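Local structure of Rho guanine nucleotide exchange factor 3 (Mus musculus, 2Z0Q) at residues A23-S28 with D83-D88; Q29-L34 with E75-Q80; L283-D288 with F332-W337. The protein acts as a guanine nucleotide exchange factor for the GTPases RhoA and RhoB through its DH-PH portion, the part crystallised here. All coordinates share one frame; numbering follows the deposited sequence.

Contact 1. Residues A23-S28 with D83-D88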
loop_
_atom_site.group_PDB
_atom_site.type_symbol
_atom_site.label_atom_id
_atom_site.label_comp_id
_atom_site.label_asym_id
_atom_site.label_seq_id
_atom_site.Cartn_x
_atom_site.Cartn_y
_atom_site.Cartn_z
ATOM N N ALA A 23 20.601 -3.043 -18.977
ATOM C CA ALA A 23 19.208 -3.255 -18.617
ATOM C C ALA A 23 18.939 -4.705 -18.179
ATOM O O ALA A 23 18.160 -4.941 -17.262
ATOM C CB ALA A 23 18.278 -2.845 -19.829
ATOM N N ILE A 24 19.586 -5.663 -18.838
ATOM C CA ILE A 24 19.388 -7.080 -18.511
ATOM C C ILE A 24 20.022 -7.412 -17.146
ATOM O O ILE A 24 19.451 -8.122 -16.306
ATOM C CB ILE A 24 19.989 -7.948 -19.615
ATOM C CG1 ILE A 24 19.107 -7.845 -20.855
ATOM C CG2 ILE A 24 20.099 -9.422 -19.168
ATOM C CD1 ILE A 24 19.769 -8.452 -22.106
ATOM N N PHE A 25 21.208 -6.863 -16.912
ATOM C CA PHE A 25 21.873 -7.119 -15.645
ATOM C C PHE A 25 21.050 -6.521 -14.495
ATOM O O PHE A 25 20.881 -7.152 -13.453
ATOM C CB PHE A 25 23.293 -6.506 -15.650
ATOM C CG PHE A 25 24.192 -7.096 -14.605
ATOM C CD1 PHE A 25 24.763 -8.343 -14.813
ATOM C CD2 PHE A 25 24.389 -6.456 -13.400
ATOM C CE1 PHE A 25 25.515 -8.948 -13.818
ATOM C CE2 PHE A 25 25.150 -7.062 -12.384
ATOM C CZ PHE A 25 25.696 -8.297 -12.606
ATOM N N GLU A 26 20.528 -5.308 -14.711
ATOM C CA GLU A 26 19.727 -4.608 -13.719
ATOM C C GLU A 26 18.482 -5.404 -13.353
ATOM O O GLU A 26 18.083 -5.451 -12.186
ATOM C CB GLU A 26 19.335 -3.216 -14.242
ATOM C CG GLU A 26 20.530 -2.195 -14.168
ATOM C CD GLU A 26 20.410 -1.026 -15.141
ATOM O OE1 GLU A 26 19.281 -0.718 -15.591
ATOM O OE2 GLU A 26 21.454 -0.404 -15.463
ATOM N N LEU A 27 17.844 -5.990 -14.370
ATOM C CA LEU A 27 16.666 -6.822 -14.121
ATOM C C LEU A 27 16.998 -7.916 -13.110
ATOM O O LEU A 27 16.302 -8.098 -12.126
ATOM C CB LEU A 27 16.212 -7.492 -15.418
ATOM C CG LEU A 27 15.052 -8.485 -15.214
ATOM C CD1 LEU A 27 13.843 -7.713 -14.719
ATOM C CD2 LEU A 27 14.701 -9.171 -16.577
ATOM N N SER A 28 18.079 -8.641 -13.334
ATOM C CA SER A 28 18.393 -9.723 -12.401
ATOM C C SER A 28 18.832 -9.174 -11.039
ATOM O O SER A 28 18.522 -9.765 -9.983
ATOM C CB SER A 28 19.472 -10.658 -12.977
ATOM O OG SER A 28 20.739 -10.147 -12.647
ATOM N N ASP A 83 21.533 -18.599 -15.421
ATOM C CA ASP A 83 21.885 -19.756 -16.231
ATOM C C ASP A 83 22.133 -19.486 -17.709
ATOM O O ASP A 83 22.941 -20.157 -18.339
ATOM C CB ASP A 83 20.780 -20.802 -16.098
ATOM C CG ASP A 83 20.972 -21.953 -17.040
ATOM O OD1 ASP A 83 21.947 -22.698 -16.831
ATOM O OD2 ASP A 83 20.160 -22.098 -17.984
ATOM N N VAL A 84 21.425 -18.512 -18.268
ATOM C CA VAL A 84 21.559 -18.182 -19.659
ATOM C C VAL A 84 22.751 -17.285 -19.991
ATOM O O VAL A 84 23.122 -17.168 -21.146
ATOM C CB VAL A 84 20.231 -17.557 -20.179
ATOM C CG1 VAL A 84 20.015 -16.173 -19.581
ATOM C CG2 VAL A 84 20.234 -17.540 -21.670
ATOM N N ARG A 85 23.368 -16.670 -18.982
ATOM C CA ARG A 85 24.524 -15.807 -19.252
ATOM C C ARG A 85 25.677 -16.575 -19.879
ATOM O O ARG A 85 25.918 -17.730 -19.532
ATOM C CB ARG A 85 25.055 -15.175 -17.970
ATOM C CG ARG A 85 24.270 -14.020 -17.470
ATOM C CD ARG A 85 24.798 -13.540 -16.130
ATOM N NE ARG A 85 23.869 -12.568 -15.555
ATOM C CZ ARG A 85 23.856 -12.214 -14.272
ATOM N NH1 ARG A 85 24.732 -12.746 -13.421
ATOM N NH2 ARG A 85 22.951 -11.347 -13.835
ATOM N N LYS A 86 26.381 -15.938 -20.800
ATOM C CA LYS A 86 27.537 -16.567 -21.443
ATOM C C LYS A 86 28.670 -16.480 -20.407
ATOM O O LYS A 86 28.539 -15.791 -19.379
ATOM C CB LYS A 86 27.911 -15.780 -22.709
ATOM C CG LYS A 86 26.849 -15.820 -23.834
ATOM C CD LYS A 86 27.129 -14.684 -24.805
ATOM C CE LYS A 86 26.988 -15.091 -26.270
ATOM N NZ LYS A 86 27.457 -13.997 -27.183
ATOM N N PRO A 87 29.777 -17.210 -20.651
ATOM C CA PRO A 87 30.950 -17.232 -19.769
ATOM C C PRO A 87 31.488 -15.833 -19.488
ATOM O O PRO A 87 32.098 -15.618 -18.440
ATOM C CB PRO A 87 31.967 -18.067 -20.561
ATOM C CG PRO A 87 31.085 -19.099 -21.242
ATOM C CD PRO A 87 29.860 -18.267 -21.684
ATOM N N ASP A 88 31.290 -14.896 -20.419
ATOM C CA ASP A 88 31.791 -13.538 -20.200
ATOM C C ASP A 88 30.810 -12.640 -19.436
ATOM O O ASP A 88 31.062 -11.453 -19.310
ATOM C CB ASP A 88 32.193 -12.857 -21.528
ATOM C CG ASP A 88 31.017 -12.511 -22.422
ATOM O OD1 ASP A 88 29.858 -12.756 -22.031
ATOM O OD2 ASP A 88 31.275 -11.989 -23.539
#
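R85 reaches from the loop that follows helix 67-84 to F25 and S28, tying that loop to helix 15-51 in the all-helical DH domain across a backbone gap of 9.8 Å between the CA atoms of F25 and R85. Its CB points at helix 15-51, and CG lies opposite the carbonyl carbon (chi1 -78°). From there the chain runs extended through CD to NE, spanning the gap without touching the 23-28 segment, while the side chain also rests against T91 of the loop beyond. Contact begins at the guanidinium. CZ lies 3.7 Å from F25 CE1, and NH1 stays slightly farther off, at 3.9 Å from the same carbon. CE1 sits above one guanidinium face, displaced toward its rim, and the two planes differ by 23°. On the ring, CD1 and CE1 are the atoms that meet the guanidinium, NH2 approaching obliquely, and the side chains cross at about a right angle. NH2 comes closer to the ring than CZ does, and at the edge of the guanidinium it meets S28 OG. The angle there is too poor for a hydrogen bond despite the proximity. S28 OG donates instead to F25 O, three residues earlier, at 3.1 Å, so its proton is directed to its own helix while the oxygen stays beside the arginine. Packing of S28 on L78 and L81 backs this spot, whereas F25 and R85 also touch a crystal neighbour. At the tip, R85 NH2 lies 2.8 Å from S28 OG and 3.6 Å from S28 CB.

Contact 2. Residues Q29-L34 with E75-Q80; sequences QGEEDL and EELLSQ
E31 folds at chi2 (-59°), so its carboxylate swings over to L77 instead of running straight out from helix 15-51; the CB atoms of L77 and L78 face that helix, and CG opposite the backbone N (L78 chi1 -177°) carries their methyls on toward E31 and E32. The E31 and L77 side chains cross at about a right angle. One methyl, L77 CD2, does all the touching on the leucine side: it lies 3.5 Å from E31 CD and is equally far from both carboxylate oxygens, 3.7 Å to E31 OE1 and to E31 OE2. An apolar methyl against a buried carboxylate is tolerable because the oxygens are engaged by other residues. OE2 forms a salt bridge with R159 and accepts a hydrogen bond from Y163 OH, both from helix 155-172, and OE1 is hydrogen-bonded to ND1 of H74, next to the 75-80 segment. The glutamate is therefore a polar node joining three helices of the DH bundle. Within the bundle, the 29-34 and 75-80 segments run roughly antiparallel, their axes 9.2 Å apart with 145° between their directions. The backbones come nearest at E31 and L78, whose CA atoms are 6.1 Å apart and whose CB atoms meet at 4.2 Å. Beyond this point the contact opens outward: L78 CD2 lies alongside the E32 backbone, 4.0 Å from E32 CA, and touches E32 CB, while the extended carboxylate end of E32 carries on along the exposed flank. On the inner side, L77 continues into the bundle against I97 and W101.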
loop_
_atom_site.group_PDB
_atom_site.type_symbol
_atom_site.label_atom_id
_atom_site.label_comp_id
_atom_site.label_asym_id
_atom_site.label_seq_id
_atom_site.Cartn_x
_atom_site.Cartn_y
_atom_site.Cartn_z
ATOM N N GLN A 29 19.520 -8.038 -11.019
ATOM C CA GLN A 29 19.917 -7.517 -9.711
ATOM C C GLN A 29 18.687 -7.170 -8.880
ATOM O O GLN A 29 18.718 -7.266 -7.649
ATOM C CB GLN A 29 20.793 -6.259 -9.817
ATOM C CG GLN A 29 22.177 -6.513 -10.423
ATOM C CD GLN A 29 23.059 -5.259 -10.387
ATOM O OE1 GLN A 29 24.153 -5.237 -9.751
ATOM N NE2 GLN A 29 22.584 -4.199 -11.047
ATOM N N GLY A 30 17.603 -6.750 -9.540
ATOM C CA GLY A 30 16.413 -6.390 -8.789
ATOM C C GLY A 30 15.741 -7.607 -8.173
ATOM O O GLY A 30 15.096 -7.505 -7.117
ATOM N N GLU A 31 15.851 -8.746 -8.861
ATOM C CA GLU A 31 15.289 -10.009 -8.366
ATOM C C GLU A 31 16.111 -10.365 -7.104
ATOM O O GLU A 31 15.564 -10.703 -6.042
ATOM C CB GLU A 31 15.453 -11.112 -9.414
ATOM C CG GLU A 31 14.625 -10.860 -10.706
ATOM C CD GLU A 31 13.167 -10.743 -10.381
ATOM O OE1 GLU A 31 12.669 -11.617 -9.655
ATOM O OE2 GLU A 31 12.508 -9.777 -10.824
ATOM N N GLU A 32 17.427 -10.258 -7.241
ATOM C CA GLU A 32 18.314 -10.564 -6.128
ATOM C C GLU A 32 18.002 -9.691 -4.921
ATOM O O GLU A 32 17.913 -10.206 -3.795
ATOM C CB GLU A 32 19.769 -10.399 -6.565
ATOM C CG GLU A 32 20.786 -10.694 -5.475
ATOM C CD GLU A 32 22.186 -10.862 -6.071
ATOM O OE1 GLU A 32 22.494 -10.151 -7.055
ATOM O OE2 GLU A 32 22.964 -11.694 -5.561
ATOM N N ASP A 33 17.829 -8.389 -5.151
ATOM C CA ASP A 33 17.496 -7.423 -4.095
ATOM C C ASP A 33 16.152 -7.767 -3.419
ATOM O O ASP A 33 16.006 -7.671 -2.187
ATOM C CB ASP A 33 17.394 -5.992 -4.674
ATOM C CG ASP A 33 18.758 -5.403 -5.041
ATOM O OD1 ASP A 33 19.788 -6.001 -4.678
ATOM O OD2 ASP A 33 18.797 -4.338 -5.704
ATOM N N LEU A 34 15.152 -8.118 -4.229
ATOM C CA LEU A 34 13.842 -8.472 -3.673
ATOM C C LEU A 34 13.934 -9.743 -2.780
ATOM O O LEU A 34 13.405 -9.766 -1.664
ATOM C CB LEU A 34 12.830 -8.711 -4.809
ATOM C CG LEU A 34 11.452 -9.210 -4.351
ATOM C CD1 LEU A 34 10.370 -8.885 -5.401
ATOM C CD2 LEU A 34 11.534 -10.728 -4.143
ATOM N N GLU A 75 13.291 -16.490 -7.124
ATOM C CA GLU A 75 14.494 -17.289 -7.177
ATOM C C GLU A 75 14.513 -18.035 -8.490
ATOM O O GLU A 75 15.576 -18.202 -9.091
ATOM C CB GLU A 75 14.563 -18.292 -6.006
ATOM C CG GLU A 75 14.708 -17.626 -4.644
ATOM C CD GLU A 75 14.713 -18.636 -3.490
ATOM O OE1 GLU A 75 13.712 -19.368 -3.322
ATOM O OE2 GLU A 75 15.728 -18.683 -2.759
ATOM N N GLU A 76 13.344 -18.497 -8.938
ATOM C CA GLU A 76 13.280 -19.215 -10.201
ATOM C C GLU A 76 13.652 -18.282 -11.346
ATOM O O GLU A 76 14.402 -18.673 -12.227
ATOM C CB GLU A 76 11.885 -19.778 -10.458
ATOM C CG GLU A 76 11.777 -20.540 -11.769
ATOM C CD GLU A 76 12.636 -21.778 -11.785
ATOM O OE1 GLU A 76 12.772 -22.418 -10.719
ATOM O OE2 GLU A 76 13.169 -22.136 -12.850
ATOM N N LEU A 77 13.141 -17.056 -11.344
ATOM C CA LEU A 77 13.489 -16.169 -12.455
ATOM C C LEU A 77 14.987 -15.865 -12.420
ATOM O O LEU A 77 15.678 -15.927 -13.431
ATOM C CB LEU A 77 12.679 -14.871 -12.397
ATOM C CG LEU A 77 13.133 -13.848 -13.437
ATOM C CD1 LEU A 77 13.032 -14.422 -14.838
ATOM C CD2 LEU A 77 12.320 -12.571 -13.247
ATOM N N LEU A 78 15.495 -15.516 -11.251
ATOM C CA LEU A 78 16.920 -15.222 -11.125
ATOM C C LEU A 78 17.799 -16.377 -11.607
ATOM O O LEU A 78 18.767 -16.175 -12.329
ATOM C CB LEU A 78 17.225 -14.881 -9.678
ATOM C CG LEU A 78 18.665 -14.471 -9.343
ATOM C CD1 LEU A 78 19.053 -13.255 -10.157
ATOM C CD2 LEU A 78 18.750 -14.166 -7.850
ATOM N N SER A 79 17.468 -17.594 -11.184
ATOM C CA SER A 79 18.229 -18.763 -11.564
ATOM C C SER A 79 18.284 -18.911 -13.080
ATOM O O SER A 79 19.337 -19.203 -13.642
ATOM C CB SER A 79 17.601 -20.018 -10.925
ATOM O OG SER A 79 18.263 -21.179 -11.379
ATOM N N GLN A 80 17.150 -18.703 -13.744
ATOM C CA GLN A 80 17.098 -18.814 -15.194
ATOM C C GLN A 80 17.901 -17.716 -15.903
ATOM O O GLN A 80 18.586 -17.981 -16.901
ATOM C CB GLN A 80 15.637 -18.804 -15.669
ATOM C CG GLN A 80 14.922 -20.139 -15.401
ATOM C CD GLN A 80 13.505 -20.145 -15.906
ATOM O OE1 GLN A 80 13.246 -19.820 -17.065
ATOM N NE2 GLN A 80 12.569 -20.534 -15.045
#

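Contact 3. Residues L283-D288 with F332-W337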
loop_
_atom_site.group_PDB
_atom_site.type_symbol
_atom_site.label_atom_id
_atom_site.label_comp_id
_atom_site.label_asym_id
_atom_site.label_seq_id
_atom_site.Cartn_x
_atom_site.Cartn_y
_atom_site.Cartn_z
ATOM N N LEU A 283 -14.478 21.821 3.703
ATOM C CA LEU A 283 -13.076 21.579 4.016
ATOM C C LEU A 283 -12.371 22.909 4.142
ATOM O O LEU A 283 -12.466 23.744 3.239
ATOM C CB LEU A 283 -12.415 20.780 2.869
ATOM C CG LEU A 283 -10.900 20.622 2.960
ATOM C CD1 LEU A 283 -10.513 19.721 4.163
ATOM C CD2 LEU A 283 -10.398 19.965 1.666
ATOM N N GLU A 284 -11.686 23.124 5.251
ATOM C CA GLU A 284 -10.947 24.378 5.459
ATOM C C GLU A 284 -9.527 24.066 5.887
ATOM O O GLU A 284 -9.300 23.266 6.778
ATOM C CB GLU A 284 -11.663 25.236 6.519
ATOM C CG GLU A 284 -13.010 25.721 5.975
ATOM C CD GLU A 284 -13.930 26.343 7.024
ATOM O OE1 GLU A 284 -13.873 25.925 8.187
ATOM O OE2 GLU A 284 -14.755 27.229 6.639
ATOM N N ASP A 285 -8.559 24.687 5.242
ATOM C CA ASP A 285 -7.168 24.439 5.596
ATOM C C ASP A 285 -6.860 25.265 6.820
ATOM O O ASP A 285 -7.335 26.404 6.920
ATOM C CB ASP A 285 -6.280 24.907 4.436
ATOM C CG ASP A 285 -4.838 24.498 4.590
ATOM O OD1 ASP A 285 -4.443 24.037 5.670
ATOM O OD2 ASP A 285 -4.097 24.649 3.589
ATOM N N LEU A 286 -6.102 24.722 7.763
ATOM C CA LEU A 286 -5.703 25.501 8.932
ATOM C C LEU A 286 -4.196 25.736 8.860
ATOM O O LEU A 286 -3.450 24.810 8.615
ATOM C CB LEU A 286 -5.994 24.769 10.230
ATOM C CG LEU A 286 -7.462 24.704 10.654
ATOM C CD1 LEU A 286 -8.289 24.176 9.525
ATOM C CD2 LEU A 286 -7.603 23.753 11.851
ATOM N N GLN A 287 -3.764 26.965 9.091
ATOM C CA GLN A 287 -2.328 27.249 9.093
ATOM C C GLN A 287 -1.754 26.678 10.391
ATOM O O GLN A 287 -2.463 26.530 11.378
ATOM C CB GLN A 287 -2.086 28.760 9.066
ATOM C CG GLN A 287 -2.456 29.428 7.767
ATOM C CD GLN A 287 -2.109 30.908 7.798
ATOM O OE1 GLN A 287 -2.651 31.673 8.606
ATOM N NE2 GLN A 287 -1.200 31.315 6.929
ATOM N N ASP A 288 -0.461 26.374 10.414
ATOM C CA ASP A 288 0.110 25.855 11.623
ATOM C C ASP A 288 -0.027 26.892 12.729
ATOM O O ASP A 288 0.227 28.077 12.518
ATOM C CB ASP A 288 1.590 25.491 11.425
ATOM C CG ASP A 288 1.775 24.370 10.435
ATOM O OD1 ASP A 288 0.801 23.646 10.157
ATOM O OD2 ASP A 288 2.914 24.201 9.947
ATOM N N PHE A 332 3.316 16.178 3.954
ATOM C CA PHE A 332 2.892 15.456 2.766
ATOM C C PHE A 332 1.532 14.773 2.934
ATOM O O PHE A 332 0.668 14.841 2.048
ATOM C CB PHE A 332 3.977 14.417 2.409
ATOM C CG PHE A 332 3.598 13.502 1.290
ATOM C CD1 PHE A 332 3.410 13.990 -0.000
ATOM C CD2 PHE A 332 3.421 12.147 1.524
ATOM C CE1 PHE A 332 3.044 13.148 -1.045
ATOM C CE2 PHE A 332 3.059 11.294 0.507
ATOM C CZ PHE A 332 2.867 11.795 -0.796
ATOM N N ASN A 333 1.336 14.125 4.082
ATOM C CA ASN A 333 0.065 13.447 4.343
ATOM C C ASN A 333 -1.091 14.459 4.420
ATOM O O ASN A 333 -2.203 14.157 4.011
ATOM C CB ASN A 333 0.136 12.641 5.655
ATOM C CG ASN A 333 -1.073 11.714 5.850
ATOM O OD1 ASN A 333 -1.464 10.969 4.938
ATOM N ND2 ASN A 333 -1.666 11.748 7.040
ATOM N N LYS A 334 -0.827 15.644 4.967
ATOM C CA LYS A 334 -1.887 16.660 5.040
ATOM C C LYS A 334 -2.311 17.063 3.629
ATOM O O LYS A 334 -3.503 17.113 3.312
ATOM C CB LYS A 334 -1.429 17.901 5.818
ATOM C CG LYS A 334 -2.425 19.093 5.586
ATOM C CD LYS A 334 -2.221 20.218 6.601
ATOM C CE LYS A 334 -2.860 21.535 6.075
ATOM N NZ LYS A 334 -2.751 22.599 7.121
ATOM N N GLN A 335 -1.336 17.319 2.745
ATOM C CA GLN A 335 -1.693 17.676 1.373
ATOM C C GLN A 335 -2.479 16.555 0.678
ATOM O O GLN A 335 -3.420 16.842 -0.048
ATOM C CB GLN A 335 -0.426 18.038 0.539
ATOM C CG GLN A 335 -0.750 18.726 -0.809
ATOM C CD GLN A 335 -1.453 20.073 -0.631
ATOM O OE1 GLN A 335 -1.006 20.908 0.159
ATOM N NE2 GLN A 335 -2.536 20.286 -1.367
ATOM N N GLN A 336 -2.085 15.294 0.904
ATOM C CA GLN A 336 -2.766 14.133 0.315
ATOM C C GLN A 336 -4.247 14.153 0.690
ATOM O O GLN A 336 -5.118 13.962 -0.143
ATOM C CB GLN A 336 -2.132 12.827 0.822
ATOM C CG GLN A 336 -0.624 12.645 0.503
ATOM C CD GLN A 336 -0.075 11.299 1.014
ATOM O OE1 GLN A 336 -0.048 11.029 2.233
ATOM N NE2 GLN A 336 0.361 10.440 0.074
ATOM N N TRP A 337 -4.521 14.377 1.974
ATOM C CA TRP A 337 -5.904 14.478 2.448
ATOM C C TRP A 337 -6.640 15.635 1.791
ATOM O O TRP A 337 -7.765 15.486 1.332
ATOM C CB TRP A 337 -5.938 14.628 3.972
ATOM C CG TRP A 337 -5.953 13.304 4.678
ATOM C CD1 TRP A 337 -4.913 12.686 5.315
ATOM C CD2 TRP A 337 -7.070 12.417 4.781
ATOM N NE1 TRP A 337 -5.326 11.462 5.812
ATOM C CE2 TRP A 337 -6.639 11.280 5.497
ATOM C CE3 TRP A 337 -8.392 12.477 4.342
ATOM C CZ2 TRP A 337 -7.496 10.206 5.775
ATOM C CZ3 TRP A 337 -9.241 11.412 4.615
ATOM C CH2 TRP A 337 -8.783 10.295 5.330
HETATM O O HOH W 1 0.051 23.153 7.493
#
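K334 on helix 331-345 forms a salt bridge with D285 of strand 282-285, K334 NZ donating to D285 OD1 at 2.7 Å nearly along the C-O axis of the acceptor. The lysine is fully extended, with CG opposite the backbone N (chi1 166°), and this length lets it bridge 9.4 Å between the CA atoms of D285 and K334. The packing is tight round its tip: K334 CE is 3.0 Å from D285 OD1, and L286 O lies 2.8 Å from K334 NZ. NZ donates to F310 O of the adjacent strand 310-315. Oxygens gathered round the ammonium would be expected to favour its charged form. In the PH fold the C-terminal helix packs against the β-sandwich, here with W337 on C234 and L238 of strand 232-240 and L283 meeting L338 and I341 farther along the helix. Within the close polar cluster L286 is buried but D285 is exposed, and toward D288 the contact loosens. D288 OD1 and K334 NZ are 4.8 Å apart, and a water fills the step, donating to D288 OD1 at 2.8 Å and accepting from K334 NZ at 2.9 Å. D288 OD1 takes a second bond from N309 N.

From the N terminus, helix 15-51 carries the first segments of contacts 1 and 2 in succession, and helix 67-84 with its following loop returns their partners in reverse order. Contact 2 therefore closes the shorter, inner loop and contact 1 the longer one round it, as expected of two antiparallel helices; they adjoin where S28 O packs on L78 CD1. Both belong to the DH domain. Contact 3 comes later in series, closing a separate loop in the PH domain between strand 282-285 and helix 331-345. Its centre lies about 47 Å from that of contact 1 and about 41 Å from that of contact 2, across the centre of the chain, with no touch.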